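Peptide ABC transporter, peptide-binding protein (Thermus thermophilus, PDB 2D5W) binds oligopeptides, here a pentapeptide, and probably delivers them to an ABC transporter for uptake across the membrane. Local coordinates at residues Q38-P43 / M207-P212; W296-A301 / K597-T602; G300-H305 / Y548-P553. All coordinates share one frame; numbering follows the deposited sequence.

In the fold
Contacts 1 and 3 are buried, whereas contact 2 lies at the surface. Contacts 2 and 3 are neighbours, with centres about 11 Å apart. Both use strand 293-308 and share Gly300 and Ala301. Strand 544-557 pairs with this strand in the same mixed sheet, and the 597-602 tail crosses the earlier half of strand 293-308. Contact 1 stands apart, its centre about 27 Å from either of the others, and joins the end of helix 31-40 to the loop before strand 213-219. Contact 1 combines backbone bonds with oblique aromatic packing. Contact 2 is mostly apolar, with one direct hydrogen bond and a water bridge. Contact 3 combines a strand ladder with a salt bridge and lies beside the bound peptide.

Contact 1: Q38-P43 / M207-P212; sequences QYLFAP and MVYSGP
The weakly bonded last turn of helix 31-40 and the residues after it meet the loop leading into strand 213-219, an edge strand of a five-stranded mixed sheet in this family 5 solute-binding fold. Leu40 O takes two backbone donors. Gly211 N bonds to it at 2.8 Å from above the carbonyl plane, and Ser210 N adds a weak bond. The Ser210 hydroxyl turns back to segment 38-43. Its OG sits between the backbone N and the carbonyl carbon of its own residue (chi1 61°) and accepts Ala42 N at 3.2 Å. Tyr156 also bonds to this OG and to Ala42 O. Phe41 CE1 lies 3.3 Å from Val208 O, a buried carbonyl with no hydrogen-bond partner that is met by this ring CH. The Phe41 ring lies obliquely to the Tyr209 ring, the planes 50° apart. Leu40 runs alongside Tyr209. With an alanine in place of Phe41, a gap is likely to open beside the Tyr209 ring and the Met207 methyl. Gly211 packs so close that a side chain there would strike Tyr39 O. Phe41 CZ lies 3.5 Å from Tyr209 CD1 and 4.0 Å from Met207 CE.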
loop_
_atom_site.group_PDB
_atom_site.type_symbol
_atom_site.label_atom_id
_atom_site.label_comp_id
_atom_site.label_asym_id
_atom_site.label_seq_id
_atom_site.Cartn_x
_atom_site.Cartn_y
_atom_site.Cartn_z
ATOM N N GLN A 38 11.025 -3.482 5.840
ATOM C CA GLN A 38 12.247 -2.866 5.328
ATOM C C GLN A 38 13.377 -3.169 6.307
ATOM O O GLN A 38 14.531 -3.342 5.908
ATOM C CB GLN A 38 12.111 -1.354 5.227
ATOM C CG GLN A 38 11.118 -0.851 4.222
ATOM C CD GLN A 38 11.040 0.650 4.293
ATOM O OE1 GLN A 38 11.497 1.356 3.394
ATOM N NE2 GLN A 38 10.491 1.152 5.388
ATOM N N TYR A 39 13.046 -3.218 7.593
ATOM C CA TYR A 39 14.042 -3.499 8.618
ATOM C C TYR A 39 14.524 -4.945 8.555
ATOM O O TYR A 39 15.679 -5.238 8.868
ATOM C CB TYR A 39 13.467 -3.233 10.017
ATOM C CG TYR A 39 13.206 -1.774 10.312
ATOM C CD1 TYR A 39 12.072 -1.127 9.817
ATOM C CD2 TYR A 39 14.122 -1.024 11.049
ATOM C CE1 TYR A 39 11.863 0.237 10.047
ATOM C CE2 TYR A 39 13.925 0.333 11.284
ATOM C CZ TYR A 39 12.797 0.958 10.779
ATOM O OH TYR A 39 12.627 2.307 10.998
ATOM N N LEU A 40 13.629 -5.830 8.125
ATOM C CA LEU A 40 13.887 -7.267 8.069
ATOM C C LEU A 40 14.367 -7.839 6.742
ATOM O O LEU A 40 15.007 -8.896 6.715
ATOM C CB LEU A 40 12.614 -8.010 8.478
ATOM C CG LEU A 40 12.059 -7.729 9.875
ATOM C CD1 LEU A 40 10.669 -8.326 10.004
ATOM C CD2 LEU A 40 12.999 -8.302 10.928
ATOM N N PHE A 41 14.047 -7.157 5.648
ATOM C CA PHE A 41 14.412 -7.619 4.314
ATOM C C PHE A 41 14.912 -6.451 3.480
ATOM O O PHE A 41 14.216 -5.449 3.324
ATOM C CB PHE A 41 13.196 -8.261 3.642
ATOM C CG PHE A 41 12.718 -9.508 4.332
ATOM C CD1 PHE A 41 13.339 -10.731 4.091
ATOM C CD2 PHE A 41 11.692 -9.453 5.266
ATOM C CE1 PHE A 41 12.948 -11.883 4.776
ATOM C CE2 PHE A 41 11.295 -10.598 5.957
ATOM C CZ PHE A 41 11.926 -11.816 5.711
ATOM N N ALA A 42 16.118 -6.582 2.944
ATOM C CA ALA A 42 16.706 -5.520 2.143
ATOM C C ALA A 42 16.585 -5.789 0.650
ATOM O O ALA A 42 16.661 -6.931 0.199
ATOM C CB ALA A 42 18.170 -5.337 2.520
ATOM N N PRO A 43 16.393 -4.730 -0.144
ATOM C CA PRO A 43 16.268 -4.884 -1.593
ATOM C C PRO A 43 17.637 -4.951 -2.264
ATOM O O PRO A 43 18.666 -4.710 -1.630
ATOM C CB PRO A 43 15.512 -3.627 -1.994
ATOM C CG PRO A 43 16.111 -2.595 -1.069
ATOM C CD PRO A 43 16.162 -3.330 0.263
ATOM N N MET A 207 11.247 -18.260 9.674
ATOM C CA MET A 207 11.885 -17.487 8.615
ATOM C C MET A 207 13.290 -17.006 8.950
ATOM O O MET A 207 13.734 -17.076 10.100
ATOM C CB MET A 207 11.024 -16.264 8.271
ATOM C CG MET A 207 9.806 -16.559 7.408
ATOM S SD MET A 207 10.258 -17.117 5.742
ATOM C CE MET A 207 10.706 -15.544 4.966
ATOM N N VAL A 208 13.988 -16.547 7.912
ATOM C CA VAL A 208 15.310 -15.952 8.057
ATOM C C VAL A 208 15.183 -14.573 7.419
ATOM O O VAL A 208 14.250 -14.328 6.642
ATOM C CB VAL A 208 16.437 -16.779 7.402
ATOM C CG1 VAL A 208 16.599 -18.097 8.159
ATOM C CG2 VAL A 208 16.151 -17.008 5.936
ATOM N N TYR A 209 16.128 -13.692 7.729
ATOM C CA TYR A 209 16.059 -12.299 7.319
ATOM C C TYR A 209 17.277 -11.773 6.580
ATOM O O TYR A 209 18.402 -12.151 6.883
ATOM C CB TYR A 209 15.787 -11.495 8.592
ATOM C CG TYR A 209 14.592 -12.060 9.337
ATOM C CD1 TYR A 209 13.298 -11.702 8.967
ATOM C CD2 TYR A 209 14.742 -13.046 10.319
ATOM C CE1 TYR A 209 12.188 -12.303 9.536
ATOM C CE2 TYR A 209 13.626 -13.663 10.897
ATOM C CZ TYR A 209 12.350 -13.282 10.493
ATOM O OH TYR A 209 11.229 -13.880 11.021
ATOM N N SER A 210 17.047 -10.879 5.622
ATOM C CA SER A 210 18.128 -10.320 4.812
ATOM C C SER A 210 18.427 -8.853 5.089
ATOM O O SER A 210 19.369 -8.297 4.524
ATOM C CB SER A 210 17.771 -10.455 3.338
ATOM O OG SER A 210 16.583 -9.725 3.077
ATOM N N GLY A 211 17.617 -8.224 5.935
ATOM C CA GLY A 211 17.804 -6.817 6.233
ATOM C C GLY A 211 18.763 -6.527 7.368
ATOM O O GLY A 211 19.386 -7.436 7.908
ATOM N N PRO A 212 18.905 -5.251 7.752
ATOM C CA PRO A 212 19.809 -4.878 8.842
ATOM C C PRO A 212 19.384 -5.423 10.204
ATOM O O PRO A 212 20.174 -5.420 11.146
ATOM C CB PRO A 212 19.818 -3.348 8.778
ATOM C CG PRO A 212 18.495 -3.015 8.175
ATOM C CD PRO A 212 18.332 -4.059 7.105
#

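Contact 2: W296-A301 / K597-T602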
loop_
_atom_site.group_PDB
_atom_site.type_symbol
_atom_site.label_atom_id
_atom_site.label_comp_id
_atom_site.label_asym_id
_atom_site.label_seq_id
_atom_site.Cartn_x
_atom_site.Cartn_y
_atom_site.Cartn_z
ATOM N N TRP A 296 7.238 16.710 12.080
ATOM C CA TRP A 296 7.340 16.975 10.649
ATOM C C TRP A 296 6.110 16.479 9.909
ATOM O O TRP A 296 5.462 15.530 10.345
ATOM C CB TRP A 296 8.548 16.252 10.049
ATOM C CG TRP A 296 9.840 16.486 10.749
ATOM C CD1 TRP A 296 10.421 15.691 11.694
ATOM C CD2 TRP A 296 10.732 17.580 10.537
ATOM N NE1 TRP A 296 11.630 16.223 12.082
ATOM C CE2 TRP A 296 11.843 17.383 11.385
ATOM C CE3 TRP A 296 10.703 18.709 9.708
ATOM C CZ2 TRP A 296 12.920 18.278 11.429
ATOM C CZ3 TRP A 296 11.771 19.597 9.751
ATOM C CH2 TRP A 296 12.865 19.375 10.606
ATOM N N PHE A 297 5.805 17.115 8.783
ATOM C CA PHE A 297 4.680 16.710 7.945
ATOM C C PHE A 297 5.256 16.458 6.560
ATOM O O PHE A 297 5.802 17.364 5.931
ATOM C CB PHE A 297 3.624 17.814 7.901
ATOM C CG PHE A 297 2.918 18.018 9.209
ATOM C CD1 PHE A 297 1.749 17.327 9.500
ATOM C CD2 PHE A 297 3.440 18.884 10.163
ATOM C CE1 PHE A 297 1.107 17.495 10.724
ATOM C CE2 PHE A 297 2.807 19.060 11.393
ATOM C CZ PHE A 297 1.638 18.364 11.672
ATOM N N VAL A 298 5.139 15.220 6.090
ATOM C CA VAL A 298 5.693 14.848 4.798
ATOM C C VAL A 298 4.633 14.497 3.768
ATOM O O VAL A 298 3.889 13.536 3.932
ATOM C CB VAL A 298 6.650 13.640 4.946
ATOM C CG1 VAL A 298 7.245 13.266 3.594
ATOM C CG2 VAL A 298 7.753 13.972 5.940
ATOM N N PRO A 299 4.541 15.290 2.689
ATOM C CA PRO A 299 3.545 14.996 1.659
ATOM C C PRO A 299 3.924 13.716 0.922
ATOM O O PRO A 299 5.102 13.401 0.773
ATOM C CB PRO A 299 3.613 16.224 0.756
ATOM C CG PRO A 299 3.976 17.313 1.710
ATOM C CD PRO A 299 5.067 16.657 2.526
ATOM N N GLY A 300 2.918 12.976 0.479
ATOM C CA GLY A 300 3.173 11.746 -0.242
ATOM C C GLY A 300 1.975 11.407 -1.099
ATOM O O GLY A 300 1.014 12.171 -1.158
ATOM N N ALA A 301 2.029 10.269 -1.775
ATOM C CA ALA A 301 0.922 9.838 -2.614
ATOM C C ALA A 301 0.037 8.985 -1.715
ATOM O O ALA A 301 0.046 7.759 -1.787
ATOM C CB ALA A 301 1.445 9.028 -3.791
ATOM N N LYS A 597 14.208 19.456 4.279
ATOM C CA LYS A 597 14.034 19.613 2.836
ATOM C C LYS A 597 12.970 18.736 2.176
ATOM O O LYS A 597 12.548 19.017 1.055
ATOM C CB LYS A 597 15.371 19.401 2.123
ATOM C CG LYS A 597 15.892 17.975 2.182
ATOM C CD LYS A 597 17.227 17.839 1.462
ATOM C CE LYS A 597 18.336 18.567 2.205
ATOM N NZ LYS A 597 18.552 18.000 3.568
ATOM N N TYR A 598 12.530 17.687 2.863
ATOM C CA TYR A 598 11.523 16.789 2.302
ATOM C C TYR A 598 10.151 16.994 2.932
ATOM O O TYR A 598 9.168 16.391 2.501
ATOM C CB TYR A 598 11.937 15.334 2.515
ATOM C CG TYR A 598 13.366 15.036 2.143
ATOM C CD1 TYR A 598 13.781 15.039 0.811
ATOM C CD2 TYR A 598 14.313 14.764 3.128
ATOM C CE1 TYR A 598 15.108 14.780 0.473
ATOM C CE2 TYR A 598 15.636 14.506 2.804
ATOM C CZ TYR A 598 16.029 14.516 1.478
ATOM O OH TYR A 598 17.347 14.272 1.173
ATOM N N ALA A 599 10.086 17.843 3.952
ATOM C CA ALA A 599 8.833 18.089 4.653
ATOM C C ALA A 599 8.241 19.454 4.346
ATOM O O ALA A 599 8.910 20.323 3.785
ATOM C CB ALA A 599 9.053 17.951 6.153
ATOM N N LEU A 600 6.977 19.632 4.715
ATOM C CA LEU A 600 6.291 20.901 4.514
ATOM C C LEU A 600 6.985 21.955 5.368
ATOM O O LEU A 600 7.575 21.633 6.401
ATOM C CB LEU A 600 4.825 20.786 4.933
ATOM C CG LEU A 600 3.922 19.900 4.074
ATOM C CD1 LEU A 600 2.564 19.757 4.742
ATOM C CD2 LEU A 600 3.778 20.508 2.684
ATOM N N SER A 601 6.912 23.209 4.932
ATOM C CA SER A 601 7.533 24.318 5.648
ATOM C C SER A 601 7.239 24.277 7.143
ATOM O O SER A 601 6.169 23.836 7.562
ATOM C CB SER A 601 7.054 25.651 5.070
ATOM O OG SER A 601 7.407 25.771 3.704
ATOM N N THR A 602 8.201 24.749 7.932
ATOM C CA THR A 602 8.103 24.786 9.389
ATOM C C THR A 602 7.837 23.410 9.987
ATOM O O THR A 602 8.739 22.894 10.682
ATOM C CB THR A 602 6.993 25.756 9.862
ATOM O OG1 THR A 602 5.711 25.266 9.451
ATOM C CG2 THR A 602 7.213 27.139 9.274
HETATM O O HOH W 1 6.761 19.806 8.429
#
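The methyl of Ala599 is a small bump that fits the hollow formed by Trp296 CE3, Phe297 O and Val298 CG2. Ala599 CB comes within 3.3 Å of Phe297 O. The same methyl lies 4.0 Å from Trp296 CE3, approaching the ring obliquely. Val298 CG2 touches it more loosely, while Val298 CG1 meets Tyr598 O. The second bump is larger. Leu600 puts its forked end between Phe297 and Pro299, two residues apart on the strand. Its CG stands anti to its own carbonyl carbon (chi1 -68°), and the two methyls then divide between these neighbours. CD1 lies 3.9 Å from Phe297 CB. CD2 presses on the Pro299 ring at CG, only 3.3 Å away, a tight carbon-carbon contact.

The segment 597-602 is the C-terminal tail of the modelled chain. It passes across strand 293-308 of the seven-stranded mixed sheet, with the touching parts 97° apart in direction. It therefore does not run beside the strand as a further sheet member. Strand 544-557 pairs with the strand here: backbone hydrogen bonds link Trp296 with Tyr554 and Val298 with Asn552.

One straight hydrogen bond fixes the crossing. Leu600 N points at Phe297 O at 2.8 Å, nearly along the C=O axis. A water bridges the segments beside it, accepting from Phe297 N and donating to Leu600 O. Earlier in the tail, Tyr598 carries its hydroxyl to Asp50. Lys597 CG lies over the centre of the Tyr598 ring, 3.4 Å above its plane.

Contact 3: G300-H305 / Y548-P553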
loop_
_atom_site.group_PDB
_atom_site.type_symbol
_atom_site.label_atom_id
_atom_site.label_comp_id
_atom_site.label_asym_id
_atom_site.label_seq_id
_atom_site.Cartn_x
_atom_site.Cartn_y
_atom_site.Cartn_z
ATOM N N GLY A 300 2.918 12.976 0.479
ATOM C CA GLY A 300 3.173 11.746 -0.242
ATOM C C GLY A 300 1.975 11.407 -1.099
ATOM O O GLY A 300 1.014 12.171 -1.158
ATOM N N ALA A 301 2.029 10.269 -1.775
ATOM C CA ALA A 301 0.922 9.838 -2.614
ATOM C C ALA A 301 0.037 8.985 -1.715
ATOM O O ALA A 301 0.046 7.759 -1.787
ATOM C CB ALA A 301 1.445 9.028 -3.791
ATOM N N ILE A 302 -0.719 9.665 -0.859
ATOM C CA ILE A 302 -1.603 9.028 0.109
ATOM C C ILE A 302 -3.003 9.547 -0.183
ATOM O O ILE A 302 -3.330 10.702 0.099
ATOM C CB ILE A 302 -1.176 9.406 1.537
ATOM C CG1 ILE A 302 0.325 9.146 1.706
ATOM C CG2 ILE A 302 -1.968 8.587 2.549
ATOM C CD1 ILE A 302 0.949 9.868 2.883
ATOM N N TRP A 303 -3.834 8.672 -0.731
ATOM C CA TRP A 303 -5.169 9.050 -1.157
ATOM C C TRP A 303 -6.304 8.474 -0.323
ATOM O O TRP A 303 -6.645 7.293 -0.449
ATOM C CB TRP A 303 -5.318 8.654 -2.631
ATOM C CG TRP A 303 -6.646 8.935 -3.250
ATOM C CD1 TRP A 303 -7.267 10.146 -3.360
ATOM C CD2 TRP A 303 -7.503 7.983 -3.884
ATOM N NE1 TRP A 303 -8.464 10.005 -4.025
ATOM C CE2 TRP A 303 -8.632 8.686 -4.359
ATOM C CE3 TRP A 303 -7.426 6.601 -4.099
ATOM C CZ2 TRP A 303 -9.679 8.051 -5.035
ATOM C CZ3 TRP A 303 -8.464 5.971 -4.770
ATOM C CH2 TRP A 303 -9.576 6.697 -5.231
ATOM N N GLU A 304 -6.876 9.317 0.536
ATOM C CA GLU A 304 -8.004 8.913 1.373
ATOM C C GLU A 304 -9.213 8.898 0.440
ATOM O O GLU A 304 -9.483 9.876 -0.267
ATOM C CB GLU A 304 -8.215 9.910 2.514
ATOM C CG GLU A 304 -9.258 9.465 3.543
ATOM C CD GLU A 304 -8.779 8.352 4.469
ATOM O OE1 GLU A 304 -9.626 7.805 5.210
ATOM O OE2 GLU A 304 -7.571 8.027 4.473
ATOM N N HIS A 305 -9.948 7.792 0.450
ATOM C CA HIS A 305 -11.069 7.638 -0.464
ATOM C C HIS A 305 -12.073 6.634 0.085
ATOM O O HIS A 305 -11.838 5.999 1.116
ATOM C CB HIS A 305 -10.541 7.095 -1.789
ATOM C CG HIS A 305 -10.011 5.702 -1.672
ATOM N ND1 HIS A 305 -8.822 5.411 -1.037
ATOM C CD2 HIS A 305 -10.568 4.509 -1.993
ATOM C CE1 HIS A 305 -8.675 4.098 -0.964
ATOM N NE2 HIS A 305 -9.721 3.529 -1.535
ATOM N N TYR A 548 -9.555 13.123 0.212
ATOM C CA TYR A 548 -8.484 14.108 0.321
ATOM C C TYR A 548 -7.100 13.480 0.222
ATOM O O TYR A 548 -6.941 12.272 0.407
ATOM C CB TYR A 548 -8.604 14.909 1.633
ATOM C CG TYR A 548 -8.718 14.088 2.904
ATOM C CD1 TYR A 548 -9.965 13.711 3.414
ATOM C CD2 TYR A 548 -7.579 13.707 3.611
ATOM C CE1 TYR A 548 -10.065 12.978 4.602
ATOM C CE2 TYR A 548 -7.671 12.975 4.792
ATOM C CZ TYR A 548 -8.910 12.615 5.282
ATOM O OH TYR A 548 -8.982 11.896 6.455
ATOM N N PHE A 549 -6.105 14.306 -0.092
ATOM C CA PHE A 549 -4.721 13.851 -0.197
ATOM C C PHE A 549 -4.050 14.143 1.140
ATOM O O PHE A 549 -4.178 15.239 1.686
ATOM C CB PHE A 549 -3.990 14.581 -1.326
ATOM C CG PHE A 549 -4.536 14.281 -2.696
ATOM C CD1 PHE A 549 -4.525 12.984 -3.195
ATOM C CD2 PHE A 549 -5.043 15.301 -3.492
ATOM C CE1 PHE A 549 -5.016 12.709 -4.474
ATOM C CE2 PHE A 549 -5.533 15.035 -4.768
ATOM C CZ PHE A 549 -5.517 13.740 -5.258
ATOM N N ARG A 550 -3.324 13.159 1.654
ATOM C CA ARG A 550 -2.683 13.270 2.957
ATOM C C ARG A 550 -1.185 13.501 2.987
ATOM O O ARG A 550 -0.473 13.248 2.017
ATOM C CB ARG A 550 -2.979 12.002 3.764
ATOM C CG ARG A 550 -4.442 11.829 4.101
ATOM C CD ARG A 550 -4.760 10.439 4.621
ATOM N NE ARG A 550 -3.951 10.068 5.778
ATOM C CZ ARG A 550 -4.119 8.943 6.459
ATOM N NH1 ARG A 550 -3.346 8.671 7.503
ATOM N NH2 ARG A 550 -5.066 8.086 6.095
ATOM N N ALA A 551 -0.734 13.996 4.134
ATOM C CA ALA A 551 0.676 14.217 4.425
ATOM C C ALA A 551 0.849 13.483 5.753
ATOM O O ALA A 551 -0.000 13.596 6.642
ATOM C CB ALA A 551 0.978 15.699 4.596
ATOM N N ASN A 552 1.925 12.714 5.884
ATOM C CA ASN A 552 2.169 11.963 7.111
ATOM C C ASN A 552 2.904 12.774 8.164
ATOM O O ASN A 552 3.926 13.398 7.878
ATOM C CB ASN A 552 3.015 10.710 6.847
ATOM C CG ASN A 552 2.285 9.650 6.044
ATOM O OD1 ASN A 552 1.081 9.455 6.195
ATOM N ND2 ASN A 552 3.026 8.937 5.204
ATOM N N PRO A 553 2.384 12.787 9.398
ATOM C CA PRO A 553 3.072 13.537 10.448
ATOM C C PRO A 553 4.058 12.577 11.115
ATOM O O PRO A 553 3.743 11.405 11.333
ATOM C CB PRO A 553 1.939 13.940 11.382
ATOM C CG PRO A 553 1.013 12.768 11.293
ATOM C CD PRO A 553 1.019 12.416 9.816
#
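Antiparallel strand pairing joins 302-305 to 548-553 in the buried interior of the chain, close to the bound peptide. The strands diverge, with 134° between their N-to-C directions. Glu304 and Tyr548 form a hydrogen-bonded pair, with Glu304 N to Tyr548 O at 3.0 Å and a longer return bond from Tyr548 N to Glu304 O. Trp303 and Phe549 form the next, non-hydrogen-bonded pair. Beyond it, Arg550 N bonds to Ile302 O at 2.9 Å.

Glu304 and Tyr548 lie side by side on one face. Glu304 CB sits 3.8 Å from the centroid of the Tyr548 ring, almost on its normal, as a CH-pi contact. Glu304 CG is anti to its backbone N (chi1 -172°), and a bend at chi2 turns the carboxylate towards Arg550. OE2 accepts Arg550 NH2 at 3.0 Å on its syn side but tilted 33° out of the carboxylate plane, while OE2 lies near the guanidinium plane. OE1 makes a salt bridge to Arg418 and lies close to the Glu465 carboxylate, so the two arginines probably offset the paired negative charge.

Both strands belong to the mixed sheet of the solute-binding fold, where 293-308 lies between 463-469 and 544-557. Ala301 marks a corner in the former strand, as the centre of an inverse gamma turn.

On the opposite face Trp303 CD1 meets Phe549 CE1 at 3.6 Å, the rings oblique. His305 ND1 donates to Trp303 O.

Ile302 crosses Arg550 at about a right angle, its CG2 over a face of the guanidinium. Its CD1 rests against the Asn552 amide, 3.3 Å from both ND2 and OD1. Ile302 also packs on a basic side chain of the bound peptide, to which Asn552 OD1 makes a weak hydrogen bond.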